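PDB 1TQX: D-ribulose-5-phosphate 3-epimerase, putative from Plasmodium falciparum, which probably catalyses the interconversion of D-ribulose 5-phosphate and D-xylulose 5-phosphate, using one divalent metal ion per subunit. Local coordinates for residues Q25-E28 and S29-A32; I55-L58 and K59-K63; R102-Q105 and L106-I110; S155-H158 and D159-G162; A200-S203 and I204-E208. All blocks are in the same frame, centred on the assembly; numbering follows the deposited sequence.

Contact 1: residues Q25-E28 and S29-A32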
loop_
_atom_site.group_PDB
_atom_site.type_symbol
_atom_site.label_atom_id
_atom_site.label_comp_id
_atom_site.label_asym_id
_atom_site.label_seq_id
_atom_site.Cartn_x
_atom_site.Cartn_y
_atom_site.Cartn_z
ATOM N N GLN A 25 2.039 -15.815 7.581
ATOM C CA GLN A 25 3.048 -16.321 8.505
ATOM C C GLN A 25 4.304 -16.634 7.693
ATOM O O GLN A 25 5.422 -16.392 8.142
ATOM C CB GLN A 25 2.533 -17.581 9.219
ATOM C CG GLN A 25 1.329 -17.307 10.129
ATOM C CD GLN A 25 0.741 -18.561 10.750
ATOM O OE1 GLN A 25 0.663 -19.606 10.106
ATOM N NE2 GLN A 25 0.301 -18.457 12.002
ATOM N N ARG A 26 4.106 -17.164 6.491
ATOM C CA ARG A 26 5.213 -17.493 5.605
ATOM C C ARG A 26 5.971 -16.213 5.237
ATOM O O ARG A 26 7.196 -16.154 5.339
ATOM C CB ARG A 26 4.667 -18.185 4.353
ATOM C CG ARG A 26 5.702 -18.617 3.333
ATOM C CD ARG A 26 4.986 -19.087 2.068
ATOM N NE ARG A 26 5.775 -18.827 0.870
ATOM C CZ ARG A 26 5.250 -18.548 -0.315
ATOM N NH1 ARG A 26 3.930 -18.491 -0.460
ATOM N NH2 ARG A 26 6.043 -18.326 -1.357
ATOM N N MET A 27 5.246 -15.179 4.817
ATOM C CA MET A 27 5.888 -13.916 4.460
ATOM C C MET A 27 6.642 -13.363 5.670
ATOM O O MET A 27 7.738 -12.810 5.546
ATOM C CB MET A 27 4.840 -12.900 3.985
ATOM C CG MET A 27 4.220 -13.235 2.620
ATOM S SD MET A 27 5.481 -13.330 1.309
ATOM C CE MET A 27 5.578 -15.105 1.064
ATOM N N GLU A 28 6.043 -13.524 6.842
ATOM C CA GLU A 28 6.642 -13.059 8.085
ATOM C C GLU A 28 7.957 -13.805 8.327
ATOM O O GLU A 28 8.974 -13.197 8.651
ATOM C CB GLU A 28 5.661 -13.307 9.241
ATOM C CG GLU A 28 6.010 -12.638 10.557
ATOM C CD GLU A 28 4.849 -12.687 11.541
ATOM O OE1 GLU A 28 4.389 -13.805 11.872
ATOM O OE2 GLU A 28 4.396 -11.610 11.977
ATOM N N SER A 29 7.936 -15.123 8.145
ATOM C CA SER A 29 9.128 -15.935 8.359
ATOM C C SER A 29 10.239 -15.620 7.359
ATOM O O SER A 29 11.418 -15.856 7.642
ATOM C CB SER A 29 8.782 -17.426 8.281
ATOM O OG SER A 29 8.548 -17.825 6.941
ATOM N N LEU A 30 9.869 -15.084 6.197
ATOM C CA LEU A 30 10.852 -14.743 5.172
ATOM C C LEU A 30 11.462 -13.366 5.394
ATOM O O LEU A 30 12.404 -12.987 4.706
ATOM C CB LEU A 30 10.218 -14.802 3.776
ATOM C CG LEU A 30 9.674 -16.162 3.329
ATOM C CD1 LEU A 30 9.118 -16.048 1.917
ATOM C CD2 LEU A 30 10.781 -17.215 3.393
ATOM N N GLY A 31 10.915 -12.610 6.339
ATOM C CA GLY A 31 11.462 -11.297 6.620
ATOM C C GLY A 31 10.690 -10.100 6.101
ATOM O O GLY A 31 11.154 -8.967 6.234
ATOM N N ALA A 32 9.523 -10.322 5.506
ATOM C CA ALA A 32 8.737 -9.194 5.011
ATOM C C ALA A 32 8.337 -8.356 6.225
ATOM O O ALA A 32 7.853 -8.893 7.219
ATOM C CB ALA A 32 7.489 -9.695 4.268
#

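Contact 2: residues I55-L58 and K59-K63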
loop_
_atom_site.group_PDB
_atom_site.type_symbol
_atom_site.label_atom_id
_atom_site.label_comp_id
_atom_site.label_asym_id
_atom_site.label_seq_id
_atom_site.Cartn_x
_atom_site.Cartn_y
_atom_site.Cartn_z
ATOM N N ILE A 55 -9.517 -9.701 8.050
ATOM C CA ILE A 55 -8.307 -9.065 8.567
ATOM C C ILE A 55 -8.203 -9.153 10.093
ATOM O O ILE A 55 -7.125 -9.401 10.637
ATOM C CB ILE A 55 -8.246 -7.580 8.126
ATOM C CG1 ILE A 55 -8.106 -7.512 6.597
ATOM C CG2 ILE A 55 -7.097 -6.862 8.837
ATOM C CD1 ILE A 55 -8.289 -6.113 6.011
ATOM N N ASN A 56 -9.320 -8.943 10.784
ATOM C CA ASN A 56 -9.324 -9.008 12.246
ATOM C C ASN A 56 -8.983 -10.412 12.744
ATOM O O ASN A 56 -8.329 -10.568 13.781
ATOM C CB ASN A 56 -10.688 -8.564 12.798
ATOM C CG ASN A 56 -10.932 -7.073 12.619
ATOM O OD1 ASN A 56 -12.074 -6.606 12.661
ATOM N ND2 ASN A 56 -9.858 -6.316 12.423
ATOM N N ASN A 57 -9.425 -11.432 12.006
ATOM C CA ASN A 57 -9.153 -12.822 12.369
ATOM C C ASN A 57 -7.679 -13.150 12.105
ATOM O O ASN A 57 -7.034 -13.843 12.894
ATOM C CB ASN A 57 -10.047 -13.772 11.564
ATOM C CG ASN A 57 -9.919 -15.225 12.016
ATOM O OD1 ASN A 57 -9.272 -16.047 11.359
ATOM N ND2 ASN A 57 -10.530 -15.542 13.153
ATOM N N LEU A 58 -7.154 -12.648 10.993
ATOM C CA LEU A 58 -5.754 -12.875 10.633
ATOM C C LEU A 58 -4.806 -12.420 11.749
ATOM O O LEU A 58 -3.811 -13.087 12.046
ATOM C CB LEU A 58 -5.410 -12.112 9.350
ATOM C CG LEU A 58 -3.947 -12.141 8.896
ATOM C CD1 LEU A 58 -3.540 -13.564 8.543
ATOM C CD2 LEU A 58 -3.760 -11.208 7.700
ATOM N N LYS A 59 -5.121 -11.286 12.364
ATOM C CA LYS A 59 -4.285 -10.728 13.430
ATOM C C LYS A 59 -4.052 -11.710 14.577
ATOM O O LYS A 59 -3.054 -11.619 15.291
ATOM C CB LYS A 59 -4.924 -9.445 13.964
ATOM C CG LYS A 59 -4.090 -8.696 14.989
ATOM C CD LYS A 59 -2.778 -8.203 14.399
ATOM C CE LYS A 59 -1.933 -7.508 15.459
ATOM N NZ LYS A 59 -0.585 -7.175 14.941
ATOM N N LYS A 60 -4.970 -12.653 14.744
ATOM C CA LYS A 60 -4.863 -13.645 15.801
ATOM C C LYS A 60 -3.687 -14.605 15.570
ATOM O O LYS A 60 -3.147 -15.182 16.521
ATOM C CB LYS A 60 -6.168 -14.448 15.880
ATOM C CG LYS A 60 -6.199 -15.501 16.972
ATOM C CD LYS A 60 -7.326 -16.528 16.776
ATOM C CE LYS A 60 -8.719 -15.946 16.983
ATOM N NZ LYS A 60 -9.096 -14.942 15.950
ATOM N N TYR A 61 -3.270 -14.756 14.314
ATOM C CA TYR A 61 -2.199 -15.693 13.979
ATOM C C TYR A 61 -0.854 -15.115 13.552
ATOM O O TYR A 61 0.058 -15.868 13.209
ATOM C CB TYR A 61 -2.706 -16.654 12.897
ATOM C CG TYR A 61 -4.011 -17.318 13.266
ATOM C CD1 TYR A 61 -5.221 -16.868 12.738
ATOM C CD2 TYR A 61 -4.043 -18.374 14.174
ATOM C CE1 TYR A 61 -6.434 -17.458 13.109
ATOM C CE2 TYR A 61 -5.248 -18.968 14.552
ATOM C CZ TYR A 61 -6.436 -18.510 14.019
ATOM O OH TYR A 61 -7.621 -19.107 14.390
ATOM N N THR A 62 -0.723 -13.795 13.571
ATOM C CA THR A 62 0.533 -13.165 13.179
ATOM C C THR A 62 1.311 -12.699 14.397
ATOM O O THR A 62 0.801 -12.716 15.521
ATOM C CB THR A 62 0.294 -11.949 12.264
ATOM O OG1 THR A 62 -0.540 -10.997 12.942
ATOM C CG2 THR A 62 -0.378 -12.380 10.966
ATOM N N LYS A 63 2.550 -12.281 14.171
ATOM C CA LYS A 63 3.389 -11.811 15.258
ATOM C C LYS A 63 3.756 -10.344 15.102
ATOM O O LYS A 63 2.971 -9.464 15.449
ATOM C CB LYS A 63 4.648 -12.678 15.353
ATOM C CG LYS A 63 4.345 -14.096 15.822
ATOM C CD LYS A 63 5.585 -14.974 15.899
ATOM C CE LYS A 63 6.136 -15.280 14.517
ATOM N NZ LYS A 63 7.244 -16.274 14.572
#

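Contact 3: residues R102-Q105 and L106-I110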
loop_
_atom_site.group_PDB
_atom_site.type_symbol
_atom_site.label_atom_id
_atom_site.label_comp_id
_atom_site.label_asym_id
_atom_site.label_seq_id
_atom_site.Cartn_x
_atom_site.Cartn_y
_atom_site.Cartn_z
ATOM N N ARG A 102 -12.209 17.145 3.177
ATOM C CA ARG A 102 -12.736 15.853 3.603
ATOM C C ARG A 102 -11.607 14.875 3.891
ATOM O O ARG A 102 -11.683 14.091 4.837
ATOM C CB ARG A 102 -13.666 15.268 2.540
ATOM C CG ARG A 102 -15.026 15.947 2.453
ATOM C CD ARG A 102 -15.935 15.203 1.495
ATOM N NE ARG A 102 -16.177 13.829 1.928
ATOM C CZ ARG A 102 -16.670 12.875 1.145
ATOM N NH1 ARG A 102 -16.977 13.143 -0.117
ATOM N NH2 ARG A 102 -16.854 11.651 1.622
ATOM N N CYS A 103 -10.561 14.919 3.072
ATOM C CA CYS A 103 -9.418 14.032 3.258
ATOM C C CYS A 103 -8.672 14.384 4.544
ATOM O O CYS A 103 -8.237 13.498 5.286
ATOM C CB CYS A 103 -8.473 14.116 2.055
ATOM S SG CYS A 103 -9.166 13.377 0.533
ATOM N N ILE A 104 -8.522 15.677 4.810
ATOM C CA ILE A 104 -7.843 16.110 6.022
ATOM C C ILE A 104 -8.596 15.611 7.261
ATOM O O ILE A 104 -7.984 15.148 8.222
ATOM C CB ILE A 104 -7.726 17.649 6.077
ATOM C CG1 ILE A 104 -6.743 18.133 5.006
ATOM C CG2 ILE A 104 -7.257 18.093 7.458
ATOM C CD1 ILE A 104 -6.654 19.641 4.884
ATOM N N GLN A 105 -9.923 15.687 7.231
ATOM C CA GLN A 105 -10.734 15.238 8.364
ATOM C C GLN A 105 -10.617 13.730 8.614
ATOM O O GLN A 105 -10.526 13.296 9.764
ATOM C CB GLN A 105 -12.205 15.618 8.144
ATOM C CG GLN A 105 -13.143 15.214 9.282
ATOM C CD GLN A 105 -12.735 15.804 10.629
ATOM O OE1 GLN A 105 -12.419 16.991 10.730
ATOM N NE2 GLN A 105 -12.753 14.976 11.671
ATOM N N LEU A 106 -10.628 12.933 7.548
ATOM C CA LEU A 106 -10.514 11.482 7.692
ATOM C C LEU A 106 -9.129 11.138 8.243
ATOM O O LEU A 106 -8.986 10.283 9.121
ATOM C CB LEU A 106 -10.710 10.788 6.338
ATOM C CG LEU A 106 -11.384 9.412 6.303
ATOM C CD1 LEU A 106 -11.095 8.742 4.964
ATOM C CD2 LEU A 106 -10.900 8.543 7.443
ATOM N N ALA A 107 -8.108 11.805 7.714
ATOM C CA ALA A 107 -6.738 11.572 8.160
ATOM C C ALA A 107 -6.622 11.867 9.656
ATOM O O ALA A 107 -5.978 11.122 10.393
ATOM C CB ALA A 107 -5.772 12.449 7.369
ATOM N N LYS A 108 -7.244 12.957 10.100
ATOM C CA LYS A 108 -7.218 13.321 11.517
ATOM C C LYS A 108 -7.813 12.192 12.352
ATOM O O LYS A 108 -7.256 11.806 13.379
ATOM C CB LYS A 108 -8.019 14.606 11.764
ATOM C CG LYS A 108 -7.335 15.883 11.296
ATOM C CD LYS A 108 -8.168 17.109 11.665
ATOM C CE LYS A 108 -7.464 18.401 11.282
ATOM N NZ LYS A 108 -8.302 19.596 11.594
ATOM N N GLU A 109 -8.943 11.658 11.899
ATOM C CA GLU A 109 -9.613 10.575 12.608
ATOM C C GLU A 109 -8.755 9.320 12.656
ATOM O O GLU A 109 -8.650 8.670 13.700
ATOM C CB GLU A 109 -10.955 10.266 11.944
ATOM C CG GLU A 109 -11.925 11.437 11.986
ATOM C CD GLU A 109 -13.249 11.137 11.313
ATOM O OE1 GLU A 109 -14.107 12.041 11.259
ATOM O OE2 GLU A 109 -13.435 10.000 10.836
ATOM N N ILE A 110 -8.142 8.977 11.528
ATOM C CA ILE A 110 -7.292 7.795 11.483
ATOM C C ILE A 110 -6.118 7.962 12.449
ATOM O O ILE A 110 -5.807 7.047 13.217
ATOM C CB ILE A 110 -6.793 7.530 10.038
ATOM C CG1 ILE A 110 -7.974 7.068 9.174
ATOM C CG2 ILE A 110 -5.687 6.477 10.042
ATOM C CD1 ILE A 110 -7.634 6.831 7.713
HETATM O O HOH W 1 -10.561 18.701 9.799
#

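Contact 4: residues S155-H158 and D159-G162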
loop_
_atom_site.group_PDB
_atom_site.type_symbol
_atom_site.label_atom_id
_atom_site.label_comp_id
_atom_site.label_asym_id
_atom_site.label_seq_id
_atom_site.Cartn_x
_atom_site.Cartn_y
_atom_site.Cartn_z
ATOM N N SER A 155 0.635 -4.912 -15.958
ATOM C CA SER A 155 1.976 -4.373 -16.165
ATOM C C SER A 155 2.265 -2.998 -15.557
ATOM O O SER A 155 1.447 -2.079 -15.613
ATOM C CB SER A 155 2.301 -4.346 -17.662
ATOM O OG SER A 155 1.424 -3.481 -18.356
ATOM N N PHE A 156 3.457 -2.882 -14.986
ATOM C CA PHE A 156 3.951 -1.663 -14.347
ATOM C C PHE A 156 3.926 -0.483 -15.322
ATOM O O PHE A 156 4.433 -0.585 -16.441
ATOM C CB PHE A 156 5.386 -1.923 -13.871
ATOM C CG PHE A 156 6.066 -0.739 -13.237
ATOM C CD1 PHE A 156 5.812 -0.395 -11.913
ATOM C CD2 PHE A 156 7.013 -0.005 -13.950
ATOM C CE1 PHE A 156 6.496 0.658 -11.306
ATOM C CE2 PHE A 156 7.702 1.048 -13.352
ATOM C CZ PHE A 156 7.443 1.378 -12.028
ATOM N N MET A 157 3.336 0.631 -14.895
ATOM C CA MET A 157 3.270 1.829 -15.727
ATOM C C MET A 157 4.458 2.725 -15.403
ATOM O O MET A 157 4.458 3.432 -14.396
ATOM C CB MET A 157 1.967 2.585 -15.468
ATOM C CG MET A 157 0.725 1.819 -15.870
ATOM S SD MET A 157 -0.792 2.631 -15.321
ATOM C CE MET A 157 -0.776 4.113 -16.356
ATOM N N HIS A 158 5.470 2.690 -16.263
ATOM C CA HIS A 158 6.673 3.485 -16.054
ATOM C C HIS A 158 6.396 4.989 -16.048
ATOM O O HIS A 158 7.149 5.759 -15.455
ATOM C CB HIS A 158 7.710 3.150 -17.132
ATOM C CG HIS A 158 9.082 3.676 -16.843
ATOM N ND1 HIS A 158 9.363 5.024 -16.751
ATOM C CD2 HIS A 158 10.255 3.033 -16.628
ATOM C CE1 HIS A 158 10.648 5.187 -16.491
ATOM N NE2 HIS A 158 11.212 3.995 -16.411
ATOM N N ASP A 159 5.314 5.406 -16.696
ATOM C CA ASP A 159 4.981 6.824 -16.756
ATOM C C ASP A 159 4.476 7.401 -15.428
ATOM O O ASP A 159 4.184 8.590 -15.334
ATOM C CB ASP A 159 3.963 7.076 -17.874
ATOM C CG ASP A 159 2.620 6.425 -17.608
ATOM O OD1 ASP A 159 2.584 5.339 -16.993
ATOM O OD2 ASP A 159 1.595 6.996 -18.041
ATOM N N MET A 160 4.386 6.561 -14.400
ATOM C CA MET A 160 3.945 7.024 -13.083
ATOM C C MET A 160 5.148 7.458 -12.247
ATOM O O MET A 160 4.987 8.023 -11.165
ATOM C CB MET A 160 3.189 5.907 -12.346
ATOM C CG MET A 160 1.843 5.550 -12.959
ATOM S SD MET A 160 0.664 6.906 -12.837
ATOM C CE MET A 160 0.790 7.678 -14.478
ATOM N N MET A 161 6.354 7.205 -12.751
ATOM C CA MET A 161 7.554 7.562 -12.002
ATOM C C MET A 161 7.704 9.058 -11.758
ATOM O O MET A 161 8.381 9.470 -10.817
ATOM C CB MET A 161 8.802 7.012 -12.697
ATOM C CG MET A 161 8.891 5.496 -12.673
ATOM S SD MET A 161 8.736 4.809 -11.003
ATOM C CE MET A 161 6.961 4.492 -10.930
ATOM N N GLY A 162 7.073 9.865 -12.602
ATOM C CA GLY A 162 7.143 11.303 -12.428
ATOM C C GLY A 162 6.493 11.698 -11.114
ATOM O O GLY A 162 6.961 12.611 -10.430
#

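Contact 5: residues A200-S203 and I204-E208. With SO4 (sulfate ion), chain C.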
loop_
_atom_site.group_PDB
_atom_site.type_symbol
_atom_site.label_atom_id
_atom_site.label_comp_id
_atom_site.label_asym_id
_atom_site.label_seq_id
_atom_site.Cartn_x
_atom_site.Cartn_y
_atom_site.Cartn_z
ATOM N N ALA A 200 4.293 -5.868 -3.663
ATOM C CA ALA A 200 4.455 -6.824 -4.752
ATOM C C ALA A 200 3.580 -8.039 -4.506
ATOM O O ALA A 200 3.581 -8.601 -3.413
ATOM C CB ALA A 200 5.925 -7.248 -4.863
ATOM N N GLY A 201 2.836 -8.443 -5.528
ATOM C CA GLY A 201 1.972 -9.598 -5.383
ATOM C C GLY A 201 2.492 -10.796 -6.147
ATOM O O GLY A 201 3.161 -11.668 -5.591
ATOM N N THR A 202 2.184 -10.826 -7.437
ATOM C CA THR A 202 2.593 -11.914 -8.307
ATOM C C THR A 202 4.079 -12.264 -8.243
ATOM O O THR A 202 4.439 -13.439 -8.122
ATOM C CB THR A 202 2.247 -11.593 -9.774
ATOM O OG1 THR A 202 0.854 -11.269 -9.880
ATOM C CG2 THR A 202 2.551 -12.787 -10.664
ATOM N N SER A 203 4.937 -11.250 -8.313
ATOM C CA SER A 203 6.383 -11.467 -8.308
ATOM C C SER A 203 6.934 -12.153 -7.064
ATOM O O SER A 203 8.031 -12.717 -7.098
ATOM C CB SER A 203 7.122 -10.142 -8.540
ATOM O OG SER A 203 7.068 -9.292 -7.411
ATOM N N ILE A 204 6.190 -12.096 -5.963
ATOM C CA ILE A 204 6.633 -12.740 -4.736
ATOM C C ILE A 204 5.922 -14.079 -4.522
ATOM O O ILE A 204 6.571 -15.106 -4.322
ATOM C CB ILE A 204 6.408 -11.823 -3.507
ATOM C CG1 ILE A 204 7.399 -10.653 -3.556
ATOM C CG2 ILE A 204 6.592 -12.610 -2.217
ATOM C CD1 ILE A 204 7.232 -9.639 -2.425
ATOM N N PHE A 205 4.591 -14.078 -4.586
ATOM C CA PHE A 205 3.842 -15.312 -4.365
ATOM C C PHE A 205 3.961 -16.364 -5.469
ATOM O O PHE A 205 3.607 -17.524 -5.255
ATOM C CB PHE A 205 2.367 -14.997 -4.082
ATOM C CG PHE A 205 2.139 -14.392 -2.722
ATOM C CD1 PHE A 205 1.952 -13.024 -2.569
ATOM C CD2 PHE A 205 2.180 -15.197 -1.577
ATOM C CE1 PHE A 205 1.814 -12.455 -1.290
ATOM C CE2 PHE A 205 2.045 -14.639 -0.300
ATOM C CZ PHE A 205 1.863 -13.267 -0.157
ATOM N N ASN A 206 4.454 -15.972 -6.640
ATOM C CA ASN A 206 4.632 -16.929 -7.729
ATOM C C ASN A 206 6.117 -17.093 -8.031
ATOM O O ASN A 206 6.495 -17.676 -9.044
ATOM C CB ASN A 206 3.892 -16.470 -8.990
ATOM C CG ASN A 206 2.385 -16.452 -8.806
ATOM O OD1 ASN A 206 1.786 -17.447 -8.388
ATOM N ND2 ASN A 206 1.763 -15.323 -9.125
ATOM N N ALA A 207 6.957 -16.582 -7.138
ATOM C CA ALA A 207 8.401 -16.665 -7.314
ATOM C C ALA A 207 8.927 -18.073 -7.081
ATOM O O ALA A 207 8.330 -18.866 -6.345
ATOM C CB ALA A 207 9.099 -15.698 -6.372
ATOM N N GLU A 208 10.056 -18.371 -7.717
ATOM C CA GLU A 208 10.698 -19.667 -7.570
ATOM C C GLU A 208 11.429 -19.648 -6.220
ATOM O O GLU A 208 11.551 -20.670 -5.549
ATOM C CB GLU A 208 11.686 -19.877 -8.722
ATOM C CG GLU A 208 11.794 -21.310 -9.210
ATOM C CD GLU A 208 10.491 -21.835 -9.777
ATOM O OE1 GLU A 208 9.984 -21.262 -10.763
ATOM O OE2 GLU A 208 9.974 -22.826 -9.230
HETATM S S SO4 C . 0.804 -7.222 -8.734
HETATM O O1 SO4 C . 1.347 -6.996 -7.381
HETATM O O2 SO4 C . -0.131 -6.135 -9.077
HETATM O O3 SO4 C . 1.902 -7.211 -9.708
HETATM O O4 SO4 C . 0.115 -8.528 -8.779
#

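Contact 1: residues Q25-E28 and S29-A32
A32 N donates to M27 O at 3.1 Å and G31 N bonds to E28 O (3.1 Å), the pair of backward bonds that makes this C-terminal end of helix 20-29 a Schellman motif. G31 turns the chain with a phi of 104°, where a CB would be pressed against the preceding carbonyl oxygen, so the residue without a side chain fits. Beyond the turn A32, small enough for a buried spot, sets its CB 4.2 Å from M27 CB. M27 reaches forward to L30, three residues on, with its methyl: bends at chi2 and chi3 fold the flexible thioether so that CE lies 3.8 Å from L30 CD1 and also covers one face of the R26 guanidinium. That guanidinium has its charge partner in E23, while M27 itself leans on I204 and F205 of helix 202-205, and P10 of strand 7-10 touches both M27 and A32. E28, extended beyond CG, carries its carboxylate away to the backbone N-H groups of K63 and I65. S29 suits a helix end because its short hydroxyl can fold back onto the backbone: OG donates to R26 O at 2.7 Å, only 18° from that carbonyl's plane.

Contact 2: residues I55-L58 and K59-K63
With CG anti to the backbone N (chi1 -173°), N57 swings its side-chain amide forward along the helix, while Y61, chi1 -52°, turns its ring back to meet it. One end of the amide comes to the edge of the Y61 ring, and the two planes are inclined by 62°. K60 covers a face of the same ring, its CG standing 4.2 Å above the centre; the long aliphatic part of a lysine can do this while the ammonium stays at the surface. Beneath these side chains helix 52-58 of the TIM barrel leads toward strand 66-72. K59 N reaches I55 O in the helical i to i-4 way at 3.2 Å, whereas K60 N bonds to N57 O at 3.0 Å and Y61 N to L58 O at 2.9 Å, both i to i-3. On the inner side L58 and T62 cross at about a right angle, L58 CG 4.1 Å from T62 CG2. Their apolar branches suit this place, for both touch F67 of strand 66-72 and T24 of helix 20-29, and L58 also meets L37 of strand 34-40. I55, a turn earlier and buried like L58, continues the same inward face: its branched aliphatic side chain packs on F67 as well, and on L37 and V39 of strand 34-40.

Contact 3: residues R102-Q105 and L106-I110
The side-chain amide of Q105 and the carboxylate of E109 meet one helical turn apart, their planes inclined by 64°. Q105 NE2 donates to E109 OE1 at 3.3 Å along a nearly straight path (N-H...O 167°). The acceptor lies close to the amide plane, whereas the donor comes to OE1 on its anti side, 19° out of the carboxylate plane. Q105 gets there by a bend at chi2, which folds the amide along the helix; E109 stays extended and brings its CG to 3.6 Å from Q105 NE2. The other end of the amide is used as well: Q105 OE1 accepts from a water at 2.7 Å, and this water in turn accepts from K108 NZ at 3.0 Å. The amide thus serves both as donor and as acceptor, which suits glutamine to a place between an acid and a lysine, and these two partners should restrain its rotation.

K108 runs alongside I104, both pointing the same way, and the lysine's CE packs 3.8 Å from I104 CG2 while NZ stays in reach of water. Underneath, regular i to i-4 bonds join R102 to L106 and each following pair up to Q105 and E109. The inner side carries small or apolar residues: C103 packs on F91 and I119, L106 on F91, and A107, with little bulk, on C117. Largely polar outside and apolar inside, this is an amphipathic helix, 100-111, crossing between parallel strands 88-92 and 116-121 in a beta-alpha-beta unit of the TIM barrel.

Contact 4: residues S155-H158 and D159-G162
F156 and M161 make a Met-aromatic contact. The sulfur stands at the ring's edge, M161 SD 5.2 Å from the F156 centroid and 79° off the ring normal, and the two side chains cross at about a right angle. Bends at chi2 and chi3 of M161 (-53° and 93°) bring its methyl back to F156, CE to CZ 3.3 Å, a close approach that a slender, pliable thioether can make beside a rigid ring.

A separate contact sets an aliphatic carbon over a ring: M161 CG lies 4.1 Å above one face of the H158 imidazole, displaced toward its rim. Purely apolar packing joins M157 CB to M160 CG at 3.9 Å.

Two backbone hydrogen bonds hold the turn: M160 N to M157 O at 3.1 Å and M161 N to H158 O at 3.2 Å. Both span three residues, the 3-10 pattern, and both donors stand above the plane of the carbonyl they use.

This 3-10 lead-in carries a TIM-barrel loop from strand 141-145 into helix 161-170. The F156 side chain lies about 4 Å from G181, predicted to bind substrate. F156 rests on T186 and S190 of helix 184-193, H158 on I189 and M161 on H193, while M157 joins its backbone to that of T146.

Contact 5: residues A200-S203 and I204-E208
G201 O receives two backbone donors, F205 N at 3.0 Å and I204 N at 3.1 Å. The first comes almost straight along the C=O direction (C=O...N 171°), while the second stands 51° out of the carbonyl plane. T202 O is taken by N206 N at 2.9 Å, so the first carbonyls of this short helix are engaged within a single turn. The N-H groups of the same residues, at the helix start, face a sulfate, probably from the crystallisation liquor: G201 N makes a weak bond to O1, and T202 N a weak, long one to O4. T202 OG1 adds a third bond, 3.0 Å to sulfate O4; chi1 of -54° puts the hydroxyl beside the backbone N, so both can address the same oxygen. G153 N also binds the anion.

G201 occupies the N-cap of helix 202-205, which follows strand 197-200 of the TIM barrel. A CB on it would clash with sulfate O1, consistent with a glycine beside a phosphate site. The helix dipole would favour the anion, as in the phosphate-binding motif of many TIM barrels; G201, T202 and G153 are predicted substrate ligands, so the sulfate probably marks the phosphate position.

S203 OG bonds to the carbonyl of L182, and a serine is compact enough to do so from the helix. A200, small and buried, leaves I204 to fill the inner side, A200 CB to I204 CD1 3.7 Å; I204 goes on to I8 of strand 7-10 and I214 of helix 210-223. F205 presents its ring edge to G201 O, with F205 CD1 3.5 Å away.

How the contacts relate
From the N terminus, contact 1 closes the turn leaving helix 20-29 for strand 34-40, and contact 2 the turn leaving helix 52-58 for strand 66-72. Contact 3 lies within helix 100-111, contact 4 leads into helix 161-170, and contact 5 joins strand 197-200 to helix 202-205. They follow in series; none nests or crosses. Contacts 1 and 2 touch, with a probable hydrogen bond from Q25 NE2 to Y61 O. Contact 5 packs on contact 1, which puts helix 202-205 beside helix 20-29, near where strands 7-10 and 197-200 pair. Contacts 3 and 4 touch none of the others, the centre of contact 3 lying about 32 Å from that of contact 1.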